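Local coordinates for protein nucleoside diphosphate kinase (Pyrobaculum aerophilum, PDB 1XQI) that probably transfers the ATP gamma phosphate to nucleoside diphosphates through a phosphorylated active-site intermediate, supplying nucleoside triphosphates other than ATP, at residues A[52-57]-A[185-190]; A[62-67]-A[177-182]; A[82-87]-A[160-165]; A[120-125]-A[129-134]; A[135-138]-A[143-146]. The protein carries 6 engineered substitutions. All blocks are in the same frame, centred on the assembly; numbering follows the deposited sequence.

Contact 1 of 5, residues A[52-57]-A[185-190]; sequences VKASPE and RFWFRE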
# COMPACT_ATOMS: atom_id res chain seq x y z
N VAL A 52 -7.28 -0.42 4.92
CA VAL A 52 -8.25 -0.94 5.88
C VAL A 52 -9.52 -0.11 5.90
O VAL A 52 -9.48 1.12 5.86
CB VAL A 52 -7.70 -0.97 7.33
CG1 VAL A 52 -6.72 -2.14 7.55
CG2 VAL A 52 -7.06 0.40 7.71
N LYS A 53 -10.65 -0.80 5.94
CA LYS A 53 -11.93 -0.24 6.36
C LYS A 53 -12.08 -0.35 7.89
O LYS A 53 -12.37 -1.41 8.41
CB LYS A 53 -13.06 -1.01 5.67
CG LYS A 53 -14.37 -0.24 5.59
CD LYS A 53 -14.23 1.08 4.80
CE LYS A 53 -15.38 1.99 5.14
NZ LYS A 53 -15.63 1.91 6.63
N ALA A 54 -11.87 0.75 8.59
CA ALA A 54 -11.90 0.74 10.06
C ALA A 54 -13.31 0.86 10.62
O ALA A 54 -14.15 1.56 10.07
CB ALA A 54 -11.04 1.85 10.58
N SER A 55 -13.57 0.18 11.72
CA SER A 55 -14.85 0.32 12.42
C SER A 55 -14.85 1.54 13.35
O SER A 55 -13.79 1.97 13.81
CB SER A 55 -15.16 -0.92 13.24
OG SER A 55 -14.03 -1.30 14.00
N PRO A 56 -16.04 2.12 13.61
CA PRO A 56 -16.12 3.10 14.71
C PRO A 56 -15.36 2.78 16.00
O PRO A 56 -14.60 3.63 16.44
CB PRO A 56 -17.63 3.27 14.92
CG PRO A 56 -18.18 3.15 13.50
CD PRO A 56 -17.33 2.02 12.88
N GLU A 57 -15.51 1.59 16.59
CA GLU A 57 -14.82 1.30 17.88
C GLU A 57 -13.32 1.38 17.75
O GLU A 57 -12.64 1.87 18.65
CB GLU A 57 -15.22 -0.01 18.57
CG GLU A 57 -15.80 -1.08 17.65
CD GLU A 57 -17.33 -0.88 17.34
OE1 GLU A 57 -18.14 -0.86 18.32
OE2 GLU A 57 -17.70 -0.78 16.12
N ARG A 185 1.81 -0.48 17.27
CA ARG A 185 1.25 -1.74 17.87
C ARG A 185 -0.26 -1.87 17.61
O ARG A 185 -0.76 -2.93 17.24
CB ARG A 185 1.55 -1.88 19.40
CG ARG A 185 0.87 -3.16 20.10
CD ARG A 185 0.32 -2.93 21.57
NE ARG A 185 -0.08 -1.52 21.74
CZ ARG A 185 -1.28 -0.99 21.46
NH1 ARG A 185 -2.30 -1.76 21.02
NH2 ARG A 185 -1.47 0.33 21.63
N PHE A 186 -0.97 -0.76 17.77
CA PHE A 186 -2.42 -0.72 17.57
C PHE A 186 -2.88 -1.32 16.25
O PHE A 186 -3.84 -2.06 16.24
CB PHE A 186 -2.96 0.71 17.72
CG PHE A 186 -4.45 0.78 17.55
CD1 PHE A 186 -5.29 0.60 18.64
CD2 PHE A 186 -5.01 0.99 16.28
CE1 PHE A 186 -6.67 0.62 18.48
CE2 PHE A 186 -6.38 1.03 16.12
CZ PHE A 186 -7.22 0.84 17.21
N TRP A 187 -2.21 -0.97 15.14
CA TRP A 187 -2.56 -1.41 13.78
C TRP A 187 -1.83 -2.65 13.24
O TRP A 187 -2.33 -3.26 12.32
CB TRP A 187 -2.31 -0.29 12.78
CG TRP A 187 -3.24 0.87 12.86
CD1 TRP A 187 -2.94 2.14 13.27
CD2 TRP A 187 -4.61 0.88 12.49
NE1 TRP A 187 -4.07 2.94 13.21
CE2 TRP A 187 -5.10 2.20 12.72
CE3 TRP A 187 -5.50 -0.10 12.01
CZ2 TRP A 187 -6.43 2.57 12.47
CZ3 TRP A 187 -6.83 0.26 11.77
CH2 TRP A 187 -7.29 1.59 12.01
N PHE A 188 -0.67 -3.00 13.79
CA PHE A 188 0.16 -4.08 13.23
C PHE A 188 0.60 -5.11 14.28
O PHE A 188 1.10 -4.74 15.35
CB PHE A 188 1.39 -3.52 12.47
CG PHE A 188 1.02 -2.60 11.32
CD1 PHE A 188 1.05 -1.22 11.48
CD2 PHE A 188 0.60 -3.12 10.10
CE1 PHE A 188 0.69 -0.37 10.46
CE2 PHE A 188 0.23 -2.27 9.05
CZ PHE A 188 0.28 -0.89 9.23
N ARG A 189 0.43 -6.39 13.98
CA ARG A 189 1.08 -7.45 14.78
C ARG A 189 2.58 -7.34 14.52
O ARG A 189 3.00 -6.76 13.54
CB ARG A 189 0.60 -8.85 14.39
CG ARG A 189 -0.80 -9.26 14.90
CD ARG A 189 -1.92 -8.87 13.92
NE ARG A 189 -1.85 -9.52 12.59
CZ ARG A 189 -2.71 -9.30 11.59
NH1 ARG A 189 -3.72 -8.43 11.75
NH2 ARG A 189 -2.58 -9.93 10.42
N GLU A 190 3.39 -7.90 15.41
CA GLU A 190 4.85 -7.95 15.21
C GLU A 190 5.26 -8.39 13.80
O GLU A 190 6.14 -7.79 13.19
CB GLU A 190 5.47 -8.88 16.26
CG GLU A 190 5.54 -8.25 17.64
CD GLU A 190 5.93 -6.77 17.54
OE1 GLU A 190 5.06 -5.90 17.81
OE2 GLU A 190 7.09 -6.48 17.15
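Trp187, in the last turn of helix 177-187, reaches across to Val52 and Ala54, which lie where strand 45-52 runs out toward helix 56-62. From CB the indole leaves with CG anti to the carbonyl carbon (chi1 -71°), which carries the ring off the helix in the direction of the strand end. CG itself lies at the edge of the Phe186 ring and in its plane, while Phe186 CD2 in turn stands 3.6 Å above the indole plane, displaced toward its rim. NE1 packs beside the ring of Phe62. Farther out, only the benzo half of the indole touches the other segment. CZ3 meets the methyl CG2 of Val52 at 4.1 Å, an approach neither squarely over the face nor at the edge. At the far corner, CH2 meets CB of Ala54 at 4.0 Å, and here the methyl sits at the ring edge, close to its plane. Ile59 and Val119 also pack on the indole, and the Trp187 carbonyl oxygen accepts a hydrogen bond from Lys50. Two methyl groups against one aromatic corner thus illustrate how a modest apolar contact can join a helix end to a strand end: with hydrocarbon alone meeting across it, the join relies on shape and exclusion of water, and its directional bonds are made to neighbours outside the two segments.

Contact 2 of 5, residues A[62-67]-A[177-182]; sequences FYPSSE and PSEAER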
# COMPACT_ATOMS: atom_id res chain seq x y z
N PHE A 62 -8.24 4.15 18.86
CA PHE A 62 -6.94 4.59 18.33
C PHE A 62 -6.58 5.99 18.81
O PHE A 62 -5.42 6.29 19.11
CB PHE A 62 -6.94 4.53 16.80
CG PHE A 62 -5.72 5.15 16.16
CD1 PHE A 62 -5.80 6.38 15.52
CD2 PHE A 62 -4.48 4.50 16.22
CE1 PHE A 62 -4.67 6.98 14.93
CE2 PHE A 62 -3.36 5.08 15.63
CZ PHE A 62 -3.46 6.35 14.98
N TYR A 63 -7.59 6.87 18.85
CA TYR A 63 -7.42 8.22 19.39
C TYR A 63 -7.48 8.21 20.88
O TYR A 63 -8.25 7.46 21.43
CB TYR A 63 -8.44 9.18 18.83
CG TYR A 63 -8.02 9.57 17.49
CD1 TYR A 63 -8.65 9.07 16.36
CD2 TYR A 63 -6.96 10.41 17.32
CE1 TYR A 63 -8.24 9.40 15.12
CE2 TYR A 63 -6.54 10.77 16.05
CZ TYR A 63 -7.20 10.25 14.95
OH TYR A 63 -6.80 10.59 13.67
N PRO A 64 -6.66 9.05 21.55
CA PRO A 64 -6.63 9.04 23.03
C PRO A 64 -7.99 9.36 23.60
O PRO A 64 -8.84 9.96 22.92
CB PRO A 64 -5.66 10.17 23.39
CG PRO A 64 -4.77 10.30 22.13
CD PRO A 64 -5.73 10.05 20.98
N SER A 65 -8.20 8.95 24.85
CA SER A 65 -9.38 9.37 25.56
C SER A 65 -8.99 10.09 26.84
O SER A 65 -9.81 10.29 27.74
CB SER A 65 -10.27 8.17 25.80
OG SER A 65 -10.14 7.26 24.70
N SER A 66 -7.72 10.50 26.94
CA SER A 66 -7.29 11.25 28.10
C SER A 66 -8.03 12.60 28.19
O SER A 66 -8.36 13.22 27.16
CB SER A 66 -5.77 11.45 28.06
OG SER A 66 -5.44 12.62 27.34
N GLU A 67 -8.31 13.05 29.40
CA GLU A 67 -8.93 14.38 29.56
C GLU A 67 -8.03 15.42 28.96
O GLU A 67 -8.51 16.37 28.32
CB GLU A 67 -9.21 14.71 31.03
CG GLU A 67 -9.63 16.15 31.29
CD GLU A 67 -9.63 16.51 32.79
OE1 GLU A 67 -8.70 16.04 33.53
OE2 GLU A 67 -10.56 17.26 33.21
N PRO A 177 7.65 9.89 19.32
CA PRO A 177 8.03 8.45 19.29
C PRO A 177 7.17 7.61 20.23
O PRO A 177 6.74 6.52 19.87
CB PRO A 177 9.48 8.42 19.77
CG PRO A 177 9.81 9.83 20.23
CD PRO A 177 8.82 10.76 19.60
N SER A 178 6.89 8.15 21.41
CA SER A 178 6.07 7.45 22.40
C SER A 178 4.72 7.05 21.79
O SER A 178 4.30 5.89 21.78
CB SER A 178 5.87 8.37 23.62
OG SER A 178 5.17 7.70 24.65
N GLU A 179 4.05 8.06 21.26
CA GLU A 179 2.80 7.86 20.58
C GLU A 179 2.93 6.95 19.32
O GLU A 179 2.04 6.14 19.02
CB GLU A 179 2.21 9.23 20.28
CG GLU A 179 0.72 9.21 20.21
CD GLU A 179 -0.01 9.06 21.55
OE1 GLU A 179 0.48 8.42 22.51
OE2 GLU A 179 -1.13 9.57 21.60
N ALA A 180 4.06 7.04 18.62
CA ALA A 180 4.31 6.15 17.48
C ALA A 180 4.43 4.68 17.85
O ALA A 180 3.79 3.85 17.22
CB ALA A 180 5.51 6.62 16.65
N GLU A 181 5.21 4.32 18.88
CA GLU A 181 5.24 2.90 19.30
C GLU A 181 3.82 2.39 19.66
O GLU A 181 3.47 1.23 19.43
CB GLU A 181 6.30 2.61 20.42
N ARG A 182 2.96 3.28 20.15
CA ARG A 182 1.59 2.87 20.47
C ARG A 182 0.67 2.73 19.23
O ARG A 182 -0.04 1.75 19.07
CB ARG A 182 0.98 3.87 21.45
CG ARG A 182 0.13 3.20 22.47
CD ARG A 182 -0.89 4.16 23.07
NE ARG A 182 -1.96 4.46 22.14
CZ ARG A 182 -2.13 5.62 21.52
NH1 ARG A 182 -1.25 6.59 21.75
NH2 ARG A 182 -3.16 5.79 20.69
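Two bends bring Glu179 and Arg182, one turn apart on helix 177-187, up to Pro64 and the Phe62 carbonyl. Glu179 sends CG roughly opposite its backbone N (chi1 -152°) and then folds at chi2 (73°), which swings the carboxylate toward Pro64. Arg182 runs out nearly straight before turning at chi3 (73°), and its guanidinium ends at the same loop, the one that follows helix 56-62. There NH2 comes within 2.8 Å of Phe62 O, which lies at the guanidinium edge and near its plane; the N-H angle is poor, so the approach is a polar closeness rather than a hydrogen bond. Glu179 OE2 rests 3.8 Å from Pro64 CG, the two side chains passing each other at a slant. A salt bridge from Arg182 NH1 to Glu179 OE1 would tie the two helix residues together, although its length is doubtful because NH1 is modelled too close to the carboxylate. Lys105 holds the loop from elsewhere, donating to the carbonyl oxygens of Tyr63 and Pro64. A triethylene glycol molecule, probably from the crystallisation liquor, lies near Glu179. The example is one of a partly buried contact of two charged side chains with a loop, next to the Phe62 ring that meets the predicted phosphohistidine, His172, edge-to-face, at the border of the nucleoside diphosphate kinase active site where the helix that follows the histidine strand meets the loop after helix 56-62.

Contact 3 of 5, residues A[82-87]-A[160-165]; sequences QELGID and AAEEGR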
# COMPACT_ATOMS: atom_id res chain seq x y z
N GLN A 82 -14.35 31.58 18.44
CA GLN A 82 -14.24 32.93 18.97
C GLN A 82 -13.82 33.96 17.91
O GLN A 82 -14.48 34.98 17.77
CB GLN A 82 -13.26 32.94 20.13
CG GLN A 82 -13.02 34.31 20.74
CD GLN A 82 -12.59 34.20 22.18
OE1 GLN A 82 -13.41 34.34 23.09
NE2 GLN A 82 -11.32 33.89 22.41
N GLU A 83 -12.74 33.66 17.17
CA GLU A 83 -12.26 34.45 16.00
C GLU A 83 -13.26 34.52 14.85
O GLU A 83 -13.27 35.50 14.08
CB GLU A 83 -10.90 33.92 15.51
CG GLU A 83 -9.75 34.16 16.54
CD GLU A 83 -8.47 33.31 16.30
OE1 GLU A 83 -8.51 32.32 15.53
OE2 GLU A 83 -7.42 33.66 16.88
N LEU A 84 -14.10 33.48 14.73
CA LEU A 84 -15.24 33.47 13.82
C LEU A 84 -16.51 34.10 14.42
O LEU A 84 -17.49 34.36 13.72
CB LEU A 84 -15.54 32.02 13.36
CG LEU A 84 -14.72 31.29 12.27
CD1 LEU A 84 -14.87 31.95 10.86
CD2 LEU A 84 -13.21 31.04 12.65
N GLY A 85 -16.52 34.34 15.73
CA GLY A 85 -17.73 34.85 16.37
C GLY A 85 -18.89 33.86 16.36
O GLY A 85 -20.07 34.26 16.43
N ILE A 86 -18.57 32.55 16.27
CA ILE A 86 -19.59 31.50 16.51
C ILE A 86 -19.75 31.24 18.01
O ILE A 86 -18.76 31.13 18.75
CB ILE A 86 -19.29 30.14 15.81
CG1 ILE A 86 -18.89 30.33 14.33
CG2 ILE A 86 -20.51 29.19 15.96
CD1 ILE A 86 -17.93 29.22 13.79
N ASP A 87 -20.99 31.17 18.47
CA ASP A 87 -21.24 30.81 19.86
C ASP A 87 -21.29 29.26 19.96
O ASP A 87 -22.23 28.63 19.48
CB ASP A 87 -22.52 31.48 20.38
CG ASP A 87 -22.99 30.88 21.68
OD1 ASP A 87 -24.20 30.99 21.98
OD2 ASP A 87 -22.16 30.29 22.42
N ALA A 160 -14.63 23.94 7.95
CA ALA A 160 -14.93 22.76 8.74
C ALA A 160 -15.93 23.07 9.89
O ALA A 160 -16.93 22.35 10.07
CB ALA A 160 -13.64 22.11 9.26
N ALA A 161 -15.68 24.15 10.64
CA ALA A 161 -16.60 24.61 11.69
C ALA A 161 -17.97 24.95 11.09
O ALA A 161 -18.99 24.35 11.44
CB ALA A 161 -16.02 25.80 12.48
N GLU A 162 -18.01 25.88 10.13
CA GLU A 162 -19.28 26.21 9.53
C GLU A 162 -20.03 24.89 9.26
O GLU A 162 -21.22 24.80 9.52
CB GLU A 162 -19.10 27.07 8.25
CG GLU A 162 -19.77 28.48 8.23
CD GLU A 162 -19.14 29.49 9.24
OE1 GLU A 162 -19.54 29.46 10.45
OE2 GLU A 162 -18.26 30.32 8.81
N GLU A 163 -19.33 23.84 8.83
CA GLU A 163 -19.98 22.62 8.30
C GLU A 163 -20.10 21.44 9.30
O GLU A 163 -20.37 20.32 8.87
CB GLU A 163 -19.24 22.12 7.04
CG GLU A 163 -19.33 22.97 5.75
CD GLU A 163 -18.68 22.23 4.54
OE1 GLU A 163 -17.84 21.33 4.78
OE2 GLU A 163 -19.00 22.52 3.35
N GLY A 164 -19.90 21.69 10.60
CA GLY A 164 -20.04 20.64 11.63
C GLY A 164 -19.27 19.35 11.30
O GLY A 164 -19.86 18.28 11.12
N ARG A 165 -17.95 19.50 11.17
CA ARG A 165 -16.99 18.41 10.85
C ARG A 165 -15.54 18.84 11.18
O ARG A 165 -15.27 20.00 11.51
CB ARG A 165 -17.13 17.93 9.39
CG ARG A 165 -16.91 19.00 8.35
CD ARG A 165 -16.62 18.43 6.95
NE ARG A 165 -16.36 19.51 5.99
CZ ARG A 165 -15.16 20.08 5.76
NH1 ARG A 165 -14.07 19.66 6.38
NH2 ARG A 165 -15.06 21.05 4.88
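Ile86 and Leu84 meet Ala161 and Glu162 in a small contact of aliphatic groups with an alanine methyl and a carboxylate, between two helix ends at the periphery of the chain and away from the annotated sites. It joins the insert of this enzyme, residues 68-100, to the end of helix 157-162. Ile86 does most of the work. With CG1 anti to its carbonyl carbon (chi1 -47°), the longer branch points at the other helix, and CD1 packs 4.1 Å from Ala161 CB. The same methyl lies 3.7 Å from Glu162 OE1, and CG1 follows at 4.0 Å. The Glu162 chain bends at chi2 (67°) to bring its carboxylate against this branch, the two side chains crossing at a slant, while OE2 comes to 4.3 Å from Leu84 CD1. Each carboxylate oxygen thus has an aliphatic carbon of the insert as its neighbour, more distantly for OE2.

Both helices finish in Schellman motifs, with Gly85 and Gly164 supplying the positive phi; in the second, Arg165 N bonds to Ala160 O and Gly164 N to Ala161 O. The side chain of Arg165 grips one oxygen of Glu163 side-on, NE to OE1 at 2.6 Å and NH2 to OE1 at 2.8 Å, and has a second acid partner in Asp155. The general lesson is that a peripheral insertion can be joined with little apolar surface: between these segments it is one isoleucine methyl on an alanine, the carboxylate touches that methyl without a polar bond, and Tyr81, packed on Ile86 and Ala161, and Lys91, donating to the Glu162 carbonyl, add to the join.

Contact 4 of 5, residues A[120-125]-A[129-134]; sequences MVLKGN and EIVRKL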
# COMPACT_ATOMS: atom_id res chain seq x y z
N MSE A 120 0.48 3.17 7.11
CA MSE A 120 1.87 2.78 6.79
C MSE A 120 2.76 3.11 7.97
O MSE A 120 2.46 3.98 8.81
CB MSE A 120 2.41 3.42 5.44
CG MSE A 120 2.55 4.96 5.44
SE MSE A 120 2.97 5.62 3.81
CE MSE A 120 1.37 5.32 3.15
N VAL A 121 3.86 2.38 8.04
CA VAL A 121 4.89 2.68 9.04
C VAL A 121 6.12 3.08 8.26
O VAL A 121 6.49 2.41 7.29
CB VAL A 121 5.15 1.50 9.94
CG1 VAL A 121 6.32 1.79 10.93
CG2 VAL A 121 3.89 1.19 10.74
N LEU A 122 6.70 4.20 8.65
CA LEU A 122 7.84 4.76 7.96
C LEU A 122 8.97 4.76 8.97
O LEU A 122 8.78 5.21 10.13
CB LEU A 122 7.56 6.20 7.50
CG LEU A 122 6.57 6.32 6.34
CD1 LEU A 122 5.88 7.67 6.40
CD2 LEU A 122 7.32 6.13 5.04
N LYS A 123 10.11 4.23 8.53
CA LYS A 123 11.33 4.07 9.29
C LYS A 123 12.45 4.95 8.70
O LYS A 123 12.71 4.98 7.46
CB LYS A 123 11.76 2.57 9.26
CG LYS A 123 12.96 2.18 10.16
CD LYS A 123 13.55 0.84 9.73
CE LYS A 123 14.65 0.29 10.68
NZ LYS A 123 14.03 -0.67 11.66
N GLY A 124 13.11 5.69 9.56
CA GLY A 124 14.31 6.37 9.17
C GLY A 124 14.75 7.27 10.29
O GLY A 124 13.98 7.48 11.26
N ASN A 125 15.97 7.79 10.18
CA ASN A 125 16.46 8.79 11.13
C ASN A 125 15.43 9.88 11.45
O ASN A 125 14.98 10.60 10.55
CB ASN A 125 17.77 9.43 10.63
CG ASN A 125 18.30 10.47 11.62
OD1 ASN A 125 18.57 10.15 12.80
ND2 ASN A 125 18.40 11.71 11.17
N GLU A 129 9.58 13.55 13.53
CA GLU A 129 9.69 14.95 13.14
C GLU A 129 9.70 15.13 11.60
O GLU A 129 9.06 16.06 11.08
CB GLU A 129 10.97 15.61 13.64
CG GLU A 129 11.31 15.40 15.05
CD GLU A 129 12.84 15.48 15.23
OE1 GLU A 129 13.38 14.60 15.97
OE2 GLU A 129 13.49 16.40 14.61
N ILE A 130 10.49 14.27 10.92
CA ILE A 130 10.66 14.33 9.45
C ILE A 130 9.29 14.33 8.76
O ILE A 130 8.94 15.30 8.05
CB ILE A 130 11.54 13.15 8.90
CG1 ILE A 130 13.02 13.31 9.25
CG2 ILE A 130 11.35 13.01 7.38
CD1 ILE A 130 13.54 14.70 9.05
N VAL A 131 8.53 13.27 9.02
CA VAL A 131 7.13 13.11 8.61
C VAL A 131 6.21 14.24 9.08
O VAL A 131 5.40 14.75 8.30
CB VAL A 131 6.59 11.70 9.03
CG1 VAL A 131 5.11 11.57 8.76
CG2 VAL A 131 7.41 10.58 8.31
N ARG A 132 6.30 14.66 10.33
CA ARG A 132 5.62 15.88 10.71
C ARG A 132 6.03 17.11 9.89
O ARG A 132 5.17 17.91 9.48
CB ARG A 132 5.79 16.14 12.19
CG ARG A 132 4.82 15.37 13.04
CD ARG A 132 5.25 15.53 14.49
NE ARG A 132 4.16 16.10 15.26
CZ ARG A 132 4.17 17.33 15.77
NH1 ARG A 132 5.24 18.12 15.61
NH2 ARG A 132 3.12 17.75 16.45
N LYS A 133 7.33 17.25 9.61
CA LYS A 133 7.81 18.36 8.78
C LYS A 133 7.24 18.26 7.35
O LYS A 133 6.70 19.26 6.82
CB LYS A 133 9.34 18.45 8.77
CG LYS A 133 9.92 19.78 8.22
CD LYS A 133 11.42 19.66 7.83
CE LYS A 133 11.66 18.35 6.99
NZ LYS A 133 13.04 18.20 6.51
N LEU A 134 7.36 17.08 6.74
CA LEU A 134 6.90 16.89 5.37
C LEU A 134 5.39 17.13 5.17
O LEU A 134 4.96 17.57 4.09
CB LEU A 134 7.28 15.50 4.88
CG LEU A 134 8.57 15.32 4.07
CD1 LEU A 134 9.66 16.19 4.59
CD2 LEU A 134 9.03 13.85 4.04
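Leu122 and Val131 carry the apolar part of this contact, in which helix 127-135 packs back onto strand 117-123, the strand it follows in the chain. CD1 of Leu122 meets CG2 of Val131 at 3.8 Å, the two branched side chains slanting past each other. Val131 has CG1 opposite its backbone N (chi1 174°), which leaves CG2 as the branch facing the strand. Phe39 of helix 32-42 and Ile46 add to the packing on Leu122, while Thr18 and Leu44 pack on Val131, so the pair belongs to the layer between sheet and helices.

The second kind of interaction is between backbone and side chain: Asn125 O, just past the strand, lies 3.6 Å from Ile130 CG1, an approach of carbonyl to aliphatic carbon that makes no polar bond.

Backbone bonds run within the helix, and from the strand to its neighbours 17-22 and 45-52. In the helix, Lys133 N bonds to Glu129 O at 2.6 Å and Leu134 N to Ile130 O at 2.7 Å. Arg132, which by similarity binds ATP, keeps its side chain well clear of the strand. The chemistry is that of a ferredoxin-like alpha/beta sandwich in miniature: carbon contacts join helix to sheet, while the backbone bonds named run along the helix and between strands.

Contact 5 of 5, residues A[135-138]-A[143-146]; sequences VGPT and APPG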
# COMPACT_ATOMS: atom_id res chain seq x y z
N VAL A 135 4.59 16.84 6.21
CA VAL A 135 3.14 16.86 6.13
C VAL A 135 2.61 18.27 6.21
O VAL A 135 1.69 18.64 5.46
CB VAL A 135 2.54 15.99 7.22
CG1 VAL A 135 1.15 16.45 7.65
CG2 VAL A 135 2.54 14.56 6.79
N GLY A 136 3.19 19.07 7.12
CA GLY A 136 2.81 20.46 7.33
C GLY A 136 1.80 20.65 8.45
O GLY A 136 1.30 19.67 9.03
N PRO A 137 1.52 21.93 8.81
CA PRO A 137 0.61 22.23 9.92
C PRO A 137 -0.80 21.76 9.68
O PRO A 137 -1.23 21.48 8.58
CB PRO A 137 0.59 23.78 9.96
CG PRO A 137 0.90 24.17 8.55
CD PRO A 137 2.02 23.17 8.18
N THR A 138 -1.54 21.78 10.75
CA THR A 138 -2.89 21.29 10.78
C THR A 138 -3.88 21.81 9.69
O THR A 138 -4.63 21.02 9.10
CB THR A 138 -3.40 21.42 12.25
OG1 THR A 138 -4.54 20.61 12.41
CG2 THR A 138 -3.72 22.90 12.66
N ALA A 143 -0.84 25.82 5.27
CA ALA A 143 0.33 24.96 5.19
C ALA A 143 1.20 25.46 4.02
O ALA A 143 0.68 25.71 2.91
CB ALA A 143 -0.10 23.53 4.99
N PRO A 144 2.50 25.64 4.25
CA PRO A 144 3.28 26.20 3.15
C PRO A 144 3.38 25.24 1.96
O PRO A 144 3.34 23.99 2.15
CB PRO A 144 4.68 26.43 3.78
CG PRO A 144 4.43 26.41 5.28
CD PRO A 144 3.32 25.42 5.46
N PRO A 145 3.55 25.79 0.74
CA PRO A 145 3.85 24.93 -0.44
C PRO A 145 5.12 24.09 -0.30
O PRO A 145 6.10 24.55 0.22
CB PRO A 145 3.98 25.93 -1.59
CG PRO A 145 3.15 27.12 -1.08
CD PRO A 145 3.45 27.21 0.38
N GLY A 146 5.06 22.83 -0.72
CA GLY A 146 6.15 21.90 -0.50
C GLY A 146 5.74 20.84 0.48
O GLY A 146 6.16 19.71 0.36
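Pro137 is the centre of the first shell, with its CG and CD set against Ala143 and Pro144 on the returning arm of the same long loop. CG comes to 3.5 Å from Ala143 CA and to 3.8 Å from Ala143 CB. CD also lies 3.8 Å from that methyl, so CB sits about equally far from CG and CD. CD further meets CD of Pro144 at 3.8 Å, the two pyrrolidine rings set at a slant rather than stacked. Every touching atom is carbon, and the backbones approach closely, 5.5 Å between Pro137 CA and Ala143 CA.

The next shell probably helps set the position of Pro137. Gly136, which ends helix 127-135, has a positive phi (95°) that suits glycine, and the chain swings there from helix to loop. Arg149 donates weak hydrogen bonds to the carbonyl oxygens of Gly136 and Pro137, and its side chain packs on Ala143. On the other arm, Pro144 O accepts from Thr147 and Gly146 N bonds to Asp151.

Thr138 and Arg149 are both ATP-binding residues by similarity. This proline-rich loop between helices 127-135 and 148-152 probably corresponds to part of the Kpn loop of nucleoside diphosphate kinases, and the carbon contact of Pro137 with Ala143 brings its two arms together beside the probable nucleotide site.

Contacts 2 to 5 all fall within the stretch of chain closed by contact 1. Contacts 1 and 2 share helix 177-187 and meet through aromatic rings, Trp187 NE1 lying 3.3 Å from Phe62 CE2; this pair borders the predicted phosphohistidine, His172. Contact 4 touches contact 1 on the sheet, where Phe188 CE1 packs 3.6 Å from Val121 CG2. Contacts 4 and 5 follow one another in sequence, with centres about 14 Å apart, and contribute Arg132 and Thr138 to the probable ATP site. Contact 3, which joins the insert to the end of helix 157-162, is remote: its centre is about 31 Å from that of contact 1, though its nearest atoms come within about 9 Å of contact 5.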